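Local atomic coordinates of thioredoxin Reductase (Burkholderia cenocepacia, PDB entry 4F82), a protein that probably reduces hydrogen peroxide and organic hydroperoxides to water and alcohols as a thiol-specific peroxiredoxin of the Prx5 subfamily. Residues G54-F59 / S139-M144. Numbering follows the deposited sequence.
Sequences GLPGAF and SLRYAM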
ATOM      1  N   GLY A  54     -14.807   3.284   4.191  1.00  8.13           N
ATOM      2  CA  GLY A  54     -13.373   3.277   4.325  1.00 10.02           C
ATOM      3  C   GLY A  54     -12.991   1.985   5.023  1.00  8.47           C
ATOM      4  O   GLY A  54     -13.756   1.424   5.821  1.00  7.48           O
ATOM      5  N   LEU A  55     -11.790   1.512   4.748  1.00  8.76           N
ATOM      6  CA  LEU A  55     -11.338   0.259   5.374  1.00  6.59           C
ATOM      7  C   LEU A  55      -9.806   0.323   5.490  1.00  5.79           C
ATOM      8  O   LEU A  55      -9.175   1.196   4.877  1.00  8.84           O
ATOM      9  CB  LEU A  55     -11.832  -0.943   4.535  1.00  5.62           C
ATOM     10  CG  LEU A  55     -11.764  -0.939   3.005  1.00 11.19           C
ATOM     11  CD1 LEU A  55     -10.295  -0.974   2.459  1.00  9.09           C
ATOM     12  CD2 LEU A  55     -12.558  -2.104   2.437  1.00  7.39           C
ATOM     13  N   PRO A  56      -9.204  -0.571   6.294  1.00  5.98           N
ATOM     14  CA  PRO A  56      -7.779  -0.480   6.624  1.00  6.18           C
ATOM     15  C   PRO A  56      -6.754  -0.766   5.512  1.00  6.12           C
ATOM     16  O   PRO A  56      -5.661  -0.206   5.580  1.00  6.29           O
ATOM     17  CB  PRO A  56      -7.620  -1.515   7.749  1.00  6.47           C
ATOM     18  CG  PRO A  56      -8.964  -1.574   8.397  1.00  7.53           C
ATOM     19  CD  PRO A  56      -9.922  -1.463   7.224  1.00  6.13           C
ATOM     20  N   GLY A  57      -7.055  -1.636   4.549  1.00  9.64           N
ATOM     21  CA  GLY A  57      -6.076  -1.855   3.503  1.00  6.01           C
ATOM     22  C   GLY A  57      -6.481  -2.741   2.344  1.00  9.84           C
ATOM     23  O   GLY A  57      -7.108  -3.808   2.537  1.00  9.16           O
ATOM     24  N   ALA A  58      -6.081  -2.326   1.137  1.00  5.90           N
ATOM     25  CA  ALA A  58      -6.234  -3.189  -0.035  1.00  5.96           C
ATOM     26  C   ALA A  58      -5.531  -4.533   0.203  1.00  9.90           C
ATOM     27  O   ALA A  58      -4.504  -4.603   0.903  1.00  6.37           O
ATOM     28  CB  ALA A  58      -5.671  -2.506  -1.289  1.00  6.01           C
ATOM     29  N   PHE A  59      -6.090  -5.592  -0.395  1.00  9.60           N
ATOM     30  CA  PHE A  59      -5.545  -6.947  -0.346  1.00  8.33           C
ATOM     31  C   PHE A  59      -5.574  -7.665   1.014  1.00  6.82           C
ATOM     32  O   PHE A  59      -5.008  -8.741   1.148  1.00  7.17           O
ATOM     33  CB  PHE A  59      -4.141  -6.968  -0.954  1.00  9.07           C
ATOM     34  CG  PHE A  59      -4.140  -6.750  -2.467  1.00 11.59           C
ATOM     35  CD1 PHE A  59      -4.432  -7.803  -3.335  1.00 10.39           C
ATOM     36  CD2 PHE A  59      -3.871  -5.500  -3.010  1.00  6.77           C
ATOM     37  CE1 PHE A  59      -4.444  -7.614  -4.709  1.00  9.86           C
ATOM     38  CE2 PHE A  59      -3.873  -5.306  -4.394  1.00  6.91           C
ATOM     39  CZ  PHE A  59      -4.162  -6.365  -5.242  1.00  7.76           C
ATOM     40  N   SER A 139      -6.809   3.659   7.716  1.00  5.37           N
ATOM     41  CA  SER A 139      -8.169   4.118   8.084  1.00  5.31           C
ATOM     42  C   SER A 139      -8.859   3.155   9.055  1.00  8.78           C
ATOM     43  O   SER A 139      -8.632   1.942   9.004  1.00  5.66           O
ATOM     44  CB  SER A 139      -9.033   4.262   6.822  1.00  5.02           C
ATOM     45  OG  SER A 139     -10.313   4.828   7.141  1.00  8.82           O
ATOM     46  N   LEU A 140      -9.702   3.688   9.951  1.00  8.23           N
ATOM     47  CA  LEU A 140     -10.698   2.858  10.631  1.00  5.66           C
ATOM     48  C   LEU A 140     -11.608   2.308   9.557  1.00  9.56           C
ATOM     49  O   LEU A 140     -11.681   2.885   8.423  1.00  7.86           O
ATOM     50  CB  LEU A 140     -11.534   3.681  11.649  1.00  6.97           C
ATOM     51  CG  LEU A 140     -10.757   4.110  12.894  1.00  7.72           C
ATOM     52  CD1 LEU A 140     -11.517   5.163  13.670  1.00  6.71           C
ATOM     53  CD2 LEU A 140     -10.454   2.883  13.773  1.00  9.91           C
ATOM     54  N   ARG A 141     -12.339   1.251   9.904  1.00  5.44           N
ATOM     55  CA  ARG A 141     -13.389   0.758   9.008  1.00 10.33           C
ATOM     56  C   ARG A 141     -14.711   1.520   9.274  1.00 10.85           C
ATOM     57  O   ARG A 141     -15.168   1.586  10.425  1.00  7.81           O
ATOM     58  CB  ARG A 141     -13.593  -0.755   9.203  1.00 11.60           C
ATOM     59  CG  ARG A 141     -14.356  -1.417   8.025  1.00  9.89           C
ATOM     60  CD  ARG A 141     -14.662  -2.905   8.305  1.00  6.24           C
ATOM     61  NE  ARG A 141     -13.431  -3.659   8.539  1.00  6.75           N
ATOM     62  CZ  ARG A 141     -12.643  -4.178   7.592  1.00  8.33           C
ATOM     63  NH1 ARG A 141     -12.924  -4.005   6.297  1.00 10.92           N
ATOM     64  NH2 ARG A 141     -11.544  -4.842   7.949  1.00  8.69           N
ATOM     65  N   TYR A 142     -15.323   2.094   8.234  1.00  5.16           N
ATOM     66  CA  TYR A 142     -16.600   2.802   8.430  1.00  5.30           C
ATOM     67  C   TYR A 142     -17.460   2.848   7.182  1.00  5.17           C
ATOM     68  O   TYR A 142     -17.015   2.553   6.076  1.00  5.81           O
ATOM     69  CB  TYR A 142     -16.322   4.244   8.882  1.00  5.42           C
ATOM     70  CG  TYR A 142     -15.613   5.027   7.800  1.00  5.21           C
ATOM     71  CD1 TYR A 142     -16.329   5.725   6.826  1.00  5.16           C
ATOM     72  CD2 TYR A 142     -14.232   5.055   7.751  1.00  5.13           C
ATOM     73  CE1 TYR A 142     -15.667   6.433   5.815  1.00  7.64           C
ATOM     74  CE2 TYR A 142     -13.553   5.761   6.751  1.00 12.10           C
ATOM     75  CZ  TYR A 142     -14.282   6.442   5.795  1.00 11.12           C
ATOM     76  OH  TYR A 142     -13.583   7.132   4.836  1.00  9.84           O
ATOM     77  N   ALA A 143     -18.708   3.268   7.337  1.00  6.35           N
ATOM     78  CA  ALA A 143     -19.439   3.692   6.155  1.00  5.31           C
ATOM     79  C   ALA A 143     -20.234   4.946   6.473  1.00  5.55           C
ATOM     80  O   ALA A 143     -20.776   5.095   7.593  1.00  9.24           O
ATOM     81  CB  ALA A 143     -20.358   2.566   5.573  1.00  8.13           C
ATOM     82  N   MET A 144     -20.273   5.859   5.508  1.00  6.70           N
ATOM     83  CA  MET A 144     -21.111   7.050   5.622  1.00  6.69           C
ATOM     84  C   MET A 144     -21.868   7.340   4.341  1.00  7.76           C
ATOM     85  O   MET A 144     -21.435   6.980   3.237  1.00  7.30           O
ATOM     86  CB  MET A 144     -20.268   8.264   6.020  1.00  6.95           C
ATOM     87  CG  MET A 144     -19.072   8.538   5.124  1.00  9.41           C
ATOM     88  SD  MET A 144     -18.065   9.847   5.865  1.00 12.62           S
ATOM     89  CE  MET A 144     -16.734   9.915   4.655  1.00 19.91           C
TER
HETATM   90  O   HOH W   1      -6.849   2.358   5.157  1.00  4.36           O
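G54 and Y142 form an antiparallel hydrogen-bonded pair where strand 49-55 meets strand 137-147 in the central sheet of this thioredoxin-fold peroxiredoxin, and the chain beyond G54 runs on beside the predicted active-site cysteine, C63. Both backbone bonds of the pair are 3.0 Å long, from G54 N to Y142 O and from Y142 N to G54 O; the second is the straighter, 160° at the hydrogen. G54 O also receives a CA-H...O contact from R141. The Y142 ring, its CG set between backbone N and carbonyl carbon (chi1 65°), folds back over the glycine, and G54 CA lies 3.8 Å from the centroid of the Y142 ring in a CH-pi contact over the face. The flat ring rests directly on the main chain at this point.

Past the pair the regular ladder stops although the chains stay close, and one water links them: it donates to L55 O at 2.6 Å, more weakly to P56 O, and accepts from S139 N. S139 OG turns to its own chain, donating to a lone pair of L140 O at 2.7 Å. The R141 side chain, bent at chi3 (-59°), crosses that of P56 at about a right angle, with P56 CD over one face of the guanidinium, offset toward its rim and 3.8 Å from R141 NH2, while L55 CB approaches R141 NH1 obliquely.

R141 NH1 is hydrogen-bonded to H67 ND1, and F162 makes a cation-pi contact with R141. Backbone pair and proline thus set the guanidinium beside C63, as in the peroxiredoxin active site, where an arginine lies beside the peroxidatic cysteine.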